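Local coordinates for autophagy protein 5 (Saccharomyces cerevisiae, PDB 2DYO) that is required for autophagic vesicle formation and cytoplasm-to-vacuole transport, and for selective autophagic degradation of the nucleus and mitochondria, at residues Ala36-Arg41 / Met52-Asn57; Leu205-Ser210 / Gly237-Val242; Leu48-Pro53 / Gly178-Arg183; Tyr267-Lys272 / Leu280-Val285. One frame throughout, in Å; residues are numbered along the deposited sequence.

Overall arrangement
Two pairs of contacts lie on opposite sides of the chain's centre, one at the UblA domain and its junction with the helical region, the other within UblB. Contacts 1 and 3, centres about 12 Å apart, share helix 52-59: contact 1 lays it on strand 37-43, and contact 3 ties the turn before it, and so UblA, to helix 170-182 of the helical region. Contacts 2 and 4, centres about 12 Å apart, place helices 236-239 and 266-273 against neighbouring strands 205-208 and 280-286. The chain closes contact 1, then contact 3, and only later contacts 2 and 4. Contacts 1 and 2 are about 34 Å apart between centres. Both sheets have strand order 2-1-5-3-4, the ubiquitin pattern built twice.

Contact 1 (Ala36-Arg41 / Met52-Asn57); sequences AVLRIR and MPLIWN
L38 reaches from strand 37-41 into the start of helix 52-59, where L54 and I55 receive it. From CB, which points at the helix, the side chain leads to CG, placed anti to the carbonyl carbon (chi1 -69°); CB and CG lead inward, and the contact is made at the fork. L38 CD1 turns to I55 and lies 4.4 Å from I55 CG1. The other methyl, L38 CD2, goes to L54, approaching L54 CG at 4.0 Å and L54 CD2 at 4.2 Å, the two leucines running side by side and pointing opposite ways. L54 CD2 also meets the next inward-facing residue of the strand: I40 CG2 lies 3.9 Å away. One methyl of L54 therefore bridges two strand positions, while I55 continues onto I22 of the adjacent strand 15-22. The strand and helix segments run 142° apart in direction, their axes 10.1 Å apart at closest. This is the strand-to-helix packing of a ubiquitin-like fold, in which the main helix follows the first hairpin and covers one face of the sheet. Outside the pair, a polar side chain of another protein's chain packs on L54, and an acidic side chain of that other chain pairs with R39 in a salt bridge. Across the two segments the side chains meet only through aliphatic carbons, which implies cohesion by burial and by the fit of branched ends, with no polar bond to fix direction.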
loop_
_atom_site.group_PDB
_atom_site.type_symbol
_atom_site.label_atom_id
_atom_site.label_comp_id
_atom_site.label_asym_id
_atom_site.label_seq_id
_atom_site.Cartn_x
_atom_site.Cartn_y
_atom_site.Cartn_z
ATOM N N ALA A 36 6.627 -8.251 22.750
ATOM C CA ALA A 36 7.050 -8.489 21.374
ATOM C C ALA A 36 5.922 -8.793 20.391
ATOM O O ALA A 36 6.180 -9.289 19.295
ATOM C CB ALA A 36 8.066 -9.617 21.348
ATOM N N VAL A 37 4.682 -8.496 20.765
ATOM C CA VAL A 37 3.553 -8.780 19.883
ATOM C C VAL A 37 2.499 -7.681 19.873
ATOM O O VAL A 37 2.083 -7.199 20.926
ATOM C CB VAL A 37 2.852 -10.102 20.282
ATOM C CG1 VAL A 37 1.746 -10.428 19.292
ATOM C CG2 VAL A 37 3.864 -11.233 20.339
ATOM N N LEU A 38 2.078 -7.289 18.674
ATOM C CA LEU A 38 1.046 -6.270 18.503
ATOM C C LEU A 38 0.023 -6.762 17.487
ATOM O O LEU A 38 0.385 -7.174 16.387
ATOM C CB LEU A 38 1.648 -4.947 18.006
ATOM C CG LEU A 38 2.529 -4.160 18.978
ATOM C CD1 LEU A 38 3.984 -4.298 18.569
ATOM C CD2 LEU A 38 2.113 -2.696 18.964
ATOM N N ARG A 39 -1.251 -6.716 17.856
ATOM C CA ARG A 39 -2.323 -7.155 16.965
ATOM C C ARG A 39 -3.146 -5.935 16.611
ATOM O O ARG A 39 -3.977 -5.478 17.395
ATOM C CB ARG A 39 -3.187 -8.214 17.652
ATOM C CG ARG A 39 -2.404 -9.468 17.997
ATOM C CD ARG A 39 -1.846 -9.387 19.388
ATOM N NE ARG A 39 -2.745 -10.016 20.348
ATOM C CZ ARG A 39 -2.974 -9.552 21.570
ATOM N NH1 ARG A 39 -2.375 -8.447 21.985
ATOM N NH2 ARG A 39 -3.796 -10.203 22.381
ATOM N N ILE A 40 -2.912 -5.418 15.410
ATOM C CA ILE A 40 -3.564 -4.198 14.964
ATOM C C ILE A 40 -4.317 -4.243 13.637
ATOM O O ILE A 40 -4.179 -5.171 12.845
ATOM C CB ILE A 40 -2.513 -3.081 14.862
ATOM C CG1 ILE A 40 -1.365 -3.546 13.954
ATOM C CG2 ILE A 40 -1.967 -2.762 16.253
ATOM C CD1 ILE A 40 -0.294 -2.509 13.699
ATOM N N ARG A 41 -5.128 -3.214 13.419
ATOM C CA ARG A 41 -5.877 -3.064 12.185
ATOM C C ARG A 41 -5.142 -1.965 11.438
ATOM O O ARG A 41 -4.896 -0.885 11.986
ATOM C CB ARG A 41 -7.322 -2.653 12.473
ATOM C CG ARG A 41 -8.170 -3.803 13.000
ATOM C CD ARG A 41 -8.432 -4.829 11.899
ATOM N NE ARG A 41 -9.457 -4.378 10.962
ATOM C CZ ARG A 41 -9.819 -5.050 9.872
ATOM N NH1 ARG A 41 -9.235 -6.200 9.579
ATOM N NH2 ARG A 41 -10.767 -4.576 9.077
ATOM N N MET A 52 5.520 2.940 13.635
ATOM C CA MET A 52 6.732 2.880 14.446
ATOM C C MET A 52 6.524 3.515 15.823
ATOM O O MET A 52 7.011 2.997 16.832
ATOM C CB MET A 52 7.900 3.563 13.728
ATOM C CG MET A 52 8.399 2.787 12.527
ATOM S SD MET A 52 8.563 1.018 12.878
ATOM C CE MET A 52 9.834 1.015 14.139
ATOM N N PRO A 53 5.809 4.653 15.884
ATOM C CA PRO A 53 5.574 5.296 17.183
ATOM C C PRO A 53 4.862 4.339 18.136
ATOM O O PRO A 53 5.215 4.228 19.312
ATOM C CB PRO A 53 4.705 6.498 16.817
ATOM C CG PRO A 53 5.217 6.867 15.458
ATOM C CD PRO A 53 5.326 5.511 14.785
ATOM N N LEU A 54 3.855 3.646 17.609
ATOM C CA LEU A 54 3.077 2.687 18.384
ATOM C C LEU A 54 3.976 1.550 18.868
ATOM O O LEU A 54 3.862 1.089 20.004
ATOM C CB LEU A 54 1.945 2.123 17.519
ATOM C CG LEU A 54 1.009 1.098 18.158
ATOM C CD1 LEU A 54 0.126 1.792 19.183
ATOM C CD2 LEU A 54 0.148 0.443 17.081
ATOM N N ILE A 55 4.868 1.099 17.993
ATOM C CA ILE A 55 5.789 0.022 18.328
ATOM C C ILE A 55 6.789 0.457 19.400
ATOM O O ILE A 55 6.928 -0.193 20.442
ATOM C CB ILE A 55 6.568 -0.445 17.079
ATOM C CG1 ILE A 55 5.601 -1.089 16.080
ATOM C CG2 ILE A 55 7.665 -1.428 17.478
ATOM C CD1 ILE A 55 6.264 -1.582 14.809
ATOM N N TRP A 56 7.487 1.556 19.143
ATOM C CA TRP A 56 8.469 2.057 20.089
ATOM C C TRP A 56 7.864 2.291 21.471
ATOM O O TRP A 56 8.428 1.862 22.480
ATOM C CB TRP A 56 9.091 3.351 19.557
ATOM C CG TRP A 56 10.023 3.133 18.392
ATOM C CD1 TRP A 56 10.024 3.810 17.205
ATOM C CD2 TRP A 56 11.095 2.188 18.315
ATOM N NE1 TRP A 56 11.032 3.345 16.394
ATOM C CE2 TRP A 56 11.706 2.349 17.051
ATOM C CE3 TRP A 56 11.603 1.222 19.194
ATOM C CZ2 TRP A 56 12.797 1.577 16.643
ATOM C CZ3 TRP A 56 12.691 0.454 18.787
ATOM C CH2 TRP A 56 13.275 0.639 17.521
ATOM N N ASN A 57 6.715 2.956 21.520
ATOM C CA ASN A 57 6.062 3.237 22.795
ATOM C C ASN A 57 5.776 1.987 23.620
ATOM O O ASN A 57 5.712 2.053 24.844
ATOM C CB ASN A 57 4.749 3.989 22.581
ATOM C CG ASN A 57 4.001 4.228 23.886
ATOM O OD1 ASN A 57 4.475 4.956 24.761
ATOM N ND2 ASN A 57 2.836 3.609 24.024
#

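Contact 2 (Leu205-Ser210 / Gly237-Val242); sequences LIIQTS and GDILDV
I207 extends its terminal methyl from strand 205-208 to the last turn of the short helix 236-239, where I239 and the backbone of D238 meet it. Its CG1 stands anti to the carbonyl carbon (chi1 -58°), and the extended chi2 (174°) carries CD1 outward to the helix. I207 CD1 lies 3.7 Å from D238 O, over the face of that carbonyl and well out of its plane, and 4.0 Å from I239 CG1. I239 has almost the same conformation, chi1 -62° with an extended end, yet its CB does not point at the strand. The two side chains meet roughly perpendicular, the tip of I207 against CG1 of I239. D238 turns its CB toward the strand, but D238 CB stays 4.6 Å from I207 CD1, and the side chain packs on P221 and I223. Beyond the pair, I207 and I239 both rest on L284 of strand 280-286, while I207 also touches I282 and S219. The strand order and the position of this helix after the first hairpin match the ubiquitin fold, so helix 236-239 is probably a shortened counterpart of its main helix. L240 then leaves helical geometry, and D241 forms a salt bridge with R217. Touching only through one methyl, the segments gain a small, apolar, shape-dependent attachment; the carbonyl of D238 serves as a packing surface for that methyl, which has no polar hydrogen to offer it.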
loop_
_atom_site.group_PDB
_atom_site.type_symbol
_atom_site.label_atom_id
_atom_site.label_comp_id
_atom_site.label_asym_id
_atom_site.label_seq_id
_atom_site.Cartn_x
_atom_site.Cartn_y
_atom_site.Cartn_z
ATOM N N LEU A 205 1.534 3.989 -13.656
ATOM C CA LEU A 205 1.292 2.570 -13.440
ATOM C C LEU A 205 2.538 1.803 -13.031
ATOM O O LEU A 205 3.600 1.950 -13.635
ATOM C CB LEU A 205 0.736 1.946 -14.725
ATOM C CG LEU A 205 0.539 0.425 -14.742
ATOM C CD1 LEU A 205 -0.612 0.040 -13.812
ATOM C CD2 LEU A 205 0.240 -0.040 -16.182
ATOM N N ILE A 206 2.392 0.983 -12.001
ATOM C CA ILE A 206 3.473 0.143 -11.527
ATOM C C ILE A 206 2.939 -1.279 -11.626
ATOM O O ILE A 206 1.818 -1.560 -11.190
ATOM C CB ILE A 206 3.856 0.473 -10.068
ATOM C CG1 ILE A 206 4.588 1.820 -10.041
ATOM C CG2 ILE A 206 4.723 -0.648 -9.486
ATOM C CD1 ILE A 206 4.947 2.326 -8.665
ATOM N N ILE A 207 3.727 -2.159 -12.234
ATOM C CA ILE A 207 3.336 -3.558 -12.413
ATOM C C ILE A 207 4.303 -4.442 -11.650
ATOM O O ILE A 207 5.511 -4.322 -11.814
ATOM C CB ILE A 207 3.374 -3.961 -13.899
ATOM C CG1 ILE A 207 2.448 -3.050 -14.711
ATOM C CG2 ILE A 207 2.950 -5.418 -14.049
ATOM C CD1 ILE A 207 2.512 -3.277 -16.222
ATOM N N GLN A 208 3.769 -5.328 -10.817
ATOM C CA GLN A 208 4.611 -6.214 -10.024
ATOM C C GLN A 208 4.102 -7.647 -10.058
ATOM O O GLN A 208 2.946 -7.892 -10.396
ATOM C CB GLN A 208 4.640 -5.742 -8.562
ATOM C CG GLN A 208 3.302 -5.939 -7.824
ATOM C CD GLN A 208 3.360 -5.531 -6.354
ATOM O OE1 GLN A 208 4.381 -5.051 -5.870
ATOM N NE2 GLN A 208 2.258 -5.726 -5.642
ATOM N N THR A 209 4.981 -8.588 -9.724
ATOM C CA THR A 209 4.604 -9.995 -9.645
ATOM C C THR A 209 4.599 -10.333 -8.153
ATOM O O THR A 209 4.273 -9.477 -7.332
ATOM C CB THR A 209 5.600 -10.913 -10.393
ATOM O OG1 THR A 209 6.933 -10.665 -9.927
ATOM C CG2 THR A 209 5.519 -10.669 -11.902
ATOM N N SER A 210 4.977 -11.554 -7.791
ATOM C CA SER A 210 4.981 -11.947 -6.385
ATOM C C SER A 210 6.334 -11.898 -5.671
ATOM O O SER A 210 7.381 -12.153 -6.270
ATOM C CB SER A 210 4.399 -13.355 -6.240
ATOM O OG SER A 210 4.504 -13.811 -4.902
ATOM N N GLY A 237 1.196 -5.490 -24.086
ATOM C CA GLY A 237 2.610 -5.464 -24.423
ATOM C C GLY A 237 3.486 -5.007 -23.268
ATOM O O GLY A 237 4.688 -5.286 -23.248
ATOM N N ASP A 238 2.889 -4.302 -22.310
ATOM C CA ASP A 238 3.619 -3.816 -21.141
ATOM C C ASP A 238 3.437 -4.786 -19.985
ATOM O O ASP A 238 4.259 -4.852 -19.073
ATOM C CB ASP A 238 3.105 -2.440 -20.717
ATOM C CG ASP A 238 3.387 -1.371 -21.741
ATOM O OD1 ASP A 238 2.427 -0.708 -22.181
ATOM O OD2 ASP A 238 4.567 -1.191 -22.104
ATOM N N ILE A 239 2.354 -5.550 -20.035
ATOM C CA ILE A 239 2.052 -6.498 -18.978
ATOM C C ILE A 239 2.717 -7.850 -19.158
ATOM O O ILE A 239 3.308 -8.377 -18.221
ATOM C CB ILE A 239 0.530 -6.690 -18.850
ATOM C CG1 ILE A 239 -0.115 -5.353 -18.465
ATOM C CG2 ILE A 239 0.224 -7.777 -17.830
ATOM C CD1 ILE A 239 -1.629 -5.382 -18.418
ATOM N N LEU A 240 2.622 -8.414 -20.357
ATOM C CA LEU A 240 3.217 -9.719 -20.621
ATOM C C LEU A 240 4.699 -9.567 -20.951
ATOM O O LEU A 240 5.133 -8.515 -21.425
ATOM C CB LEU A 240 2.490 -10.408 -21.781
ATOM C CG LEU A 240 0.962 -10.512 -21.639
ATOM C CD1 LEU A 240 0.384 -11.210 -22.858
ATOM C CD2 LEU A 240 0.604 -11.276 -20.365
ATOM N N ASP A 241 5.478 -10.608 -20.684
ATOM C CA ASP A 241 6.903 -10.547 -20.971
ATOM C C ASP A 241 7.227 -11.267 -22.273
ATOM O O ASP A 241 6.377 -11.954 -22.851
ATOM C CB ASP A 241 7.728 -11.148 -19.823
ATOM C CG ASP A 241 7.368 -12.593 -19.525
ATOM O OD1 ASP A 241 7.022 -13.340 -20.461
ATOM O OD2 ASP A 241 7.454 -12.990 -18.344
ATOM N N VAL A 242 8.464 -11.095 -22.727
ATOM C CA VAL A 242 8.925 -11.711 -23.963
ATOM C C VAL A 242 8.534 -13.175 -24.050
ATOM O O VAL A 242 8.086 -13.644 -25.094
ATOM C CB VAL A 242 10.452 -11.597 -24.098
ATOM C CG1 VAL A 242 10.912 -12.300 -25.362
ATOM C CG2 VAL A 242 10.858 -10.128 -24.126
#

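Contact 3 (Leu48-Pro53 / Gly178-Arg183); sequences LVNYMP and GSVITR
I181 sets its CD1 over the flat side-chain amide of N50, close to all three of its end atoms: 3.6 Å from N50 OD1, 3.7 Å from N50 CG and 4.1 Å from N50 ND2. CB of I181 does not point at N50; a second bend in the chain (chi2 -64°) brings the methyl round to it. N50 OD1 also lies 4.3 Å from V180 CG1. In the next shell, R183 ties down the end of the helix: R183 NH1 meets V180 O at 3.0 Å, in the carbonyl plane and on a lone pair. NH1 also bonds to E45 O, and the guanidinium makes a cation-pi contact with W12. Y51 follows N50 at the N-cap of helix 52-59 and packs on I40 of strand 37-43. Another protein's chain lies alongside, its backbone packing on N50 and I181. The contact thus joins the 3-10 turn leading into helix 52-59 of the UblA part to the end of helix 170-182, with helix 142-159 beside both: A143 touches N50 and W147 touches V180.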
loop_
_atom_site.group_PDB
_atom_site.type_symbol
_atom_site.label_atom_id
_atom_site.label_comp_id
_atom_site.label_asym_id
_atom_site.label_seq_id
_atom_site.Cartn_x
_atom_site.Cartn_y
_atom_site.Cartn_z
ATOM N N LEU A 48 3.430 0.858 6.521
ATOM C CA LEU A 48 3.704 0.159 7.774
ATOM C C LEU A 48 4.505 1.040 8.725
ATOM O O LEU A 48 4.374 0.954 9.937
ATOM C CB LEU A 48 4.487 -1.137 7.500
ATOM C CG LEU A 48 3.735 -2.282 6.806
ATOM C CD1 LEU A 48 4.726 -3.388 6.446
ATOM C CD2 LEU A 48 2.648 -2.815 7.718
ATOM N N VAL A 49 5.350 1.884 8.150
ATOM C CA VAL A 49 6.195 2.780 8.918
ATOM C C VAL A 49 5.411 3.786 9.771
ATOM O O VAL A 49 5.944 4.355 10.729
ATOM C CB VAL A 49 7.183 3.480 7.978
ATOM C CG1 VAL A 49 6.674 4.839 7.563
ATOM C CG2 VAL A 49 8.560 3.518 8.613
ATOM N N ASN A 50 4.139 3.991 9.447
ATOM C CA ASN A 50 3.311 4.899 10.236
ATOM C C ASN A 50 2.998 4.304 11.613
ATOM O O ASN A 50 2.371 4.958 12.460
ATOM C CB ASN A 50 2.012 5.205 9.492
ATOM C CG ASN A 50 2.238 6.132 8.320
ATOM O OD1 ASN A 50 1.384 6.292 7.447
ATOM N ND2 ASN A 50 3.399 6.771 8.310
ATOM N N TYR A 51 3.438 3.070 11.841
ATOM C CA TYR A 51 3.192 2.419 13.117
ATOM C C TYR A 51 4.427 2.280 14.007
ATOM O O TYR A 51 4.387 1.589 15.024
ATOM C CB TYR A 51 2.530 1.053 12.883
ATOM C CG TYR A 51 1.202 1.207 12.182
ATOM C CD1 TYR A 51 1.142 1.406 10.804
ATOM C CD2 TYR A 51 0.020 1.311 12.910
ATOM C CE1 TYR A 51 -0.059 1.724 10.172
ATOM C CE2 TYR A 51 -1.185 1.628 12.292
ATOM C CZ TYR A 51 -1.213 1.839 10.922
ATOM O OH TYR A 51 -2.389 2.216 10.322
ATOM N N MET A 52 5.520 2.940 13.635
ATOM C CA MET A 52 6.732 2.880 14.446
ATOM C C MET A 52 6.524 3.515 15.823
ATOM O O MET A 52 7.011 2.997 16.832
ATOM C CB MET A 52 7.900 3.563 13.728
ATOM C CG MET A 52 8.399 2.787 12.527
ATOM S SD MET A 52 8.563 1.018 12.878
ATOM C CE MET A 52 9.834 1.015 14.139
ATOM N N PRO A 53 5.809 4.653 15.884
ATOM C CA PRO A 53 5.574 5.296 17.183
ATOM C C PRO A 53 4.862 4.339 18.136
ATOM O O PRO A 53 5.215 4.228 19.312
ATOM C CB PRO A 53 4.705 6.498 16.817
ATOM C CG PRO A 53 5.217 6.867 15.458
ATOM C CD PRO A 53 5.326 5.511 14.785
ATOM N N GLY A 178 -1.512 14.606 6.320
ATOM C CA GLY A 178 -2.222 14.446 7.571
ATOM C C GLY A 178 -3.457 13.576 7.476
ATOM O O GLY A 178 -3.738 12.794 8.385
ATOM N N SER A 179 -4.194 13.710 6.377
ATOM C CA SER A 179 -5.410 12.932 6.173
ATOM C C SER A 179 -5.121 11.434 6.154
ATOM O O SER A 179 -5.986 10.633 6.488
ATOM C CB SER A 179 -6.082 13.327 4.858
ATOM O OG SER A 179 -5.278 12.953 3.755
ATOM N N VAL A 180 -3.909 11.060 5.751
ATOM C CA VAL A 180 -3.529 9.647 5.707
ATOM C C VAL A 180 -3.437 9.061 7.117
ATOM O O VAL A 180 -3.781 7.898 7.340
ATOM C CB VAL A 180 -2.161 9.449 5.018
ATOM C CG1 VAL A 180 -1.795 7.964 5.018
ATOM C CG2 VAL A 180 -2.210 9.988 3.588
ATOM N N ILE A 181 -2.968 9.871 8.063
ATOM C CA ILE A 181 -2.825 9.427 9.445
ATOM C C ILE A 181 -4.168 9.458 10.166
ATOM O O ILE A 181 -4.534 8.504 10.855
ATOM C CB ILE A 181 -1.838 10.325 10.230
ATOM C CG1 ILE A 181 -0.502 10.425 9.489
ATOM C CG2 ILE A 181 -1.631 9.757 11.625
ATOM C CD1 ILE A 181 0.247 9.115 9.367
ATOM N N THR A 182 -4.898 10.559 10.007
ATOM C CA THR A 182 -6.197 10.714 10.656
ATOM C C THR A 182 -7.323 9.968 9.945
ATOM O O THR A 182 -8.378 9.734 10.527
ATOM C CB THR A 182 -6.603 12.197 10.743
ATOM O OG1 THR A 182 -6.610 12.764 9.430
ATOM C CG2 THR A 182 -5.634 12.971 11.619
ATOM N N ARG A 183 -7.093 9.595 8.688
ATOM C CA ARG A 183 -8.099 8.899 7.887
ATOM C C ARG A 183 -9.236 9.852 7.525
ATOM O O ARG A 183 -10.402 9.464 7.503
ATOM C CB ARG A 183 -8.667 7.682 8.632
ATOM C CG ARG A 183 -7.614 6.708 9.146
ATOM C CD ARG A 183 -6.573 6.396 8.080
ATOM N NE ARG A 183 -7.136 5.703 6.926
ATOM C CZ ARG A 183 -6.468 5.485 5.795
ATOM N NH1 ARG A 183 -5.217 5.916 5.671
ATOM N NH2 ARG A 183 -7.045 4.826 4.796
#

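Contact 4 (Tyr267-Lys272 / Leu280-Val285); sequences YDLYSK and LYITLV
L280 is met by two consecutive helix residues, L269 and Y270, in different ways. L269 lies roughly perpendicular to it, branch against branch: L269 CG is 3.8 Å from L280 CD2, and L269 CD2 is 3.9 Å from that same methyl. The other branch, L280 CD1, rests 4.0 Å from L269 O on the helix backbone. Y270 instead lies alongside, its ring presenting an edge so that L280 CB sits near the ring plane, 3.6 Å from Y270 CD1. The ring gets there with CG anti to the backbone N (chi1 177°). Such packing of helix 266-273 against strand 280-286, the middle strand of the five, belongs to the ubiquitin-like fold of the UblB part, in which this helix leads through a short turn into the last strand. With an alanine here instead of L280 both branch methyls would be missing, which is likely to leave L269 without its closest partner on the strand and open a gap under the helix. L269 also extends past L280 to I282, with L269 CD2 4.4 Å from I282 CG2. The hydroxyl of Y270 is hydrogen-bonded to G278 O and to R274, while its side chain touches V154 and L158 of helix 142-159. K272 NZ forms a salt bridge with D268 OD1 at 3.0 Å, and another with an acidic side chain of another protein's chain.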
loop_
_atom_site.group_PDB
_atom_site.type_symbol
_atom_site.label_atom_id
_atom_site.label_comp_id
_atom_site.label_asym_id
_atom_site.label_seq_id
_atom_site.Cartn_x
_atom_site.Cartn_y
_atom_site.Cartn_z
ATOM N N TYR A 267 -8.025 4.078 -18.100
ATOM C CA TYR A 267 -8.336 5.357 -17.460
ATOM C C TYR A 267 -9.262 5.126 -16.271
ATOM O O TYR A 267 -9.057 5.688 -15.196
ATOM C CB TYR A 267 -9.017 6.323 -18.434
ATOM C CG TYR A 267 -9.623 7.519 -17.731
ATOM C CD1 TYR A 267 -8.813 8.489 -17.142
ATOM C CD2 TYR A 267 -11.004 7.644 -17.596
ATOM C CE1 TYR A 267 -9.365 9.555 -16.431
ATOM C CE2 TYR A 267 -11.567 8.703 -16.888
ATOM C CZ TYR A 267 -10.742 9.654 -16.309
ATOM O OH TYR A 267 -11.298 10.703 -15.608
ATOM N N ASP A 268 -10.291 4.306 -16.477
ATOM C CA ASP A 268 -11.237 3.991 -15.412
ATOM C C ASP A 268 -10.523 3.331 -14.244
ATOM O O ASP A 268 -10.700 3.720 -13.088
ATOM C CB ASP A 268 -12.325 3.045 -15.923
ATOM C CG ASP A 268 -13.558 3.776 -16.387
ATOM O OD1 ASP A 268 -14.178 4.472 -15.553
ATOM O OD2 ASP A 268 -13.910 3.656 -17.579
ATOM N N LEU A 269 -9.716 2.321 -14.554
ATOM C CA LEU A 269 -8.980 1.601 -13.529
ATOM C C LEU A 269 -8.140 2.577 -12.709
ATOM O O LEU A 269 -8.220 2.596 -11.480
ATOM C CB LEU A 269 -8.088 0.537 -14.168
ATOM C CG LEU A 269 -7.401 -0.438 -13.209
ATOM C CD1 LEU A 269 -8.439 -1.149 -12.349
ATOM C CD2 LEU A 269 -6.592 -1.433 -14.008
ATOM N N TYR A 270 -7.340 3.395 -13.383
ATOM C CA TYR A 270 -6.510 4.359 -12.670
ATOM C C TYR A 270 -7.326 5.349 -11.842
ATOM O O TYR A 270 -7.141 5.471 -10.633
ATOM C CB TYR A 270 -5.640 5.167 -13.632
ATOM C CG TYR A 270 -4.839 6.222 -12.895
ATOM C CD1 TYR A 270 -3.675 5.880 -12.208
ATOM C CD2 TYR A 270 -5.305 7.536 -12.790
ATOM C CE1 TYR A 270 -2.997 6.816 -11.428
ATOM C CE2 TYR A 270 -4.634 8.486 -12.006
ATOM C CZ TYR A 270 -3.481 8.114 -11.327
ATOM O OH TYR A 270 -2.824 9.027 -10.532
ATOM N N SER A 271 -8.236 6.058 -12.500
ATOM C CA SER A 271 -9.027 7.071 -11.815
ATOM C C SER A 271 -9.801 6.567 -10.607
ATOM O O SER A 271 -10.065 7.329 -9.685
ATOM C CB SER A 271 -9.992 7.747 -12.796
ATOM O OG SER A 271 -11.005 6.852 -13.202
ATOM N N LYS A 272 -10.139 5.283 -10.593
ATOM C CA LYS A 272 -10.911 4.728 -9.490
ATOM C C LYS A 272 -10.147 3.864 -8.498
ATOM O O LYS A 272 -10.386 3.940 -7.289
ATOM C CB LYS A 272 -12.097 3.940 -10.056
ATOM C CG LYS A 272 -13.108 4.836 -10.752
ATOM C CD LYS A 272 -14.138 4.049 -11.543
ATOM C CE LYS A 272 -15.158 5.003 -12.163
ATOM N NZ LYS A 272 -15.990 4.352 -13.203
ATOM N N LEU A 280 -1.189 3.681 -9.654
ATOM C CA LEU A 280 -2.083 2.538 -9.814
ATOM C C LEU A 280 -1.147 1.340 -9.792
ATOM O O LEU A 280 -0.166 1.307 -10.535
ATOM C CB LEU A 280 -2.804 2.571 -11.162
ATOM C CG LEU A 280 -3.520 1.253 -11.497
ATOM C CD1 LEU A 280 -4.673 1.015 -10.512
ATOM C CD2 LEU A 280 -4.040 1.304 -12.919
ATOM N N TYR A 281 -1.431 0.363 -8.935
ATOM C CA TYR A 281 -0.591 -0.823 -8.856
ATOM C C TYR A 281 -1.345 -2.064 -9.298
ATOM O O TYR A 281 -2.476 -2.297 -8.872
ATOM C CB TYR A 281 -0.110 -1.085 -7.421
ATOM C CG TYR A 281 0.866 -0.086 -6.855
ATOM C CD1 TYR A 281 0.426 1.097 -6.280
ATOM C CD2 TYR A 281 2.236 -0.353 -6.854
ATOM C CE1 TYR A 281 1.326 1.998 -5.704
ATOM C CE2 TYR A 281 3.141 0.536 -6.289
ATOM C CZ TYR A 281 2.679 1.706 -5.712
ATOM O OH TYR A 281 3.559 2.568 -5.118
ATOM N N ILE A 282 -0.737 -2.857 -10.171
ATOM C CA ILE A 282 -1.380 -4.104 -10.535
ATOM C C ILE A 282 -0.412 -5.213 -10.180
ATOM O O ILE A 282 0.815 -5.055 -10.280
ATOM C CB ILE A 282 -1.799 -4.179 -12.027
ATOM C CG1 ILE A 282 -0.602 -3.992 -12.946
ATOM C CG2 ILE A 282 -2.870 -3.122 -12.318
ATOM C CD1 ILE A 282 -1.005 -3.953 -14.411
ATOM N N THR A 283 -0.969 -6.320 -9.713
ATOM C CA THR A 283 -0.170 -7.470 -9.324
ATOM C C THR A 283 -0.535 -8.627 -10.245
ATOM O O THR A 283 -1.703 -8.988 -10.367
ATOM C CB THR A 283 -0.458 -7.851 -7.860
ATOM O OG1 THR A 283 -0.104 -6.747 -7.015
ATOM C CG2 THR A 283 0.339 -9.083 -7.451
ATOM N N LEU A 284 0.467 -9.188 -10.908
ATOM C CA LEU A 284 0.240 -10.292 -11.827
ATOM C C LEU A 284 0.419 -11.613 -11.101
ATOM O O LEU A 284 1.456 -11.854 -10.489
ATOM C CB LEU A 284 1.220 -10.210 -12.996
ATOM C CG LEU A 284 1.244 -8.870 -13.734
ATOM C CD1 LEU A 284 2.293 -8.925 -14.838
ATOM C CD2 LEU A 284 -0.135 -8.560 -14.307
ATOM N N VAL A 285 -0.596 -12.465 -11.169
ATOM C CA VAL A 285 -0.524 -13.767 -10.520
ATOM C C VAL A 285 -0.885 -14.881 -11.505
ATOM O O VAL A 285 -1.785 -14.732 -12.331
ATOM C CB VAL A 285 -1.478 -13.840 -9.308
ATOM C CG1 VAL A 285 -1.223 -12.656 -8.370
ATOM C CG2 VAL A 285 -2.908 -13.843 -9.775
#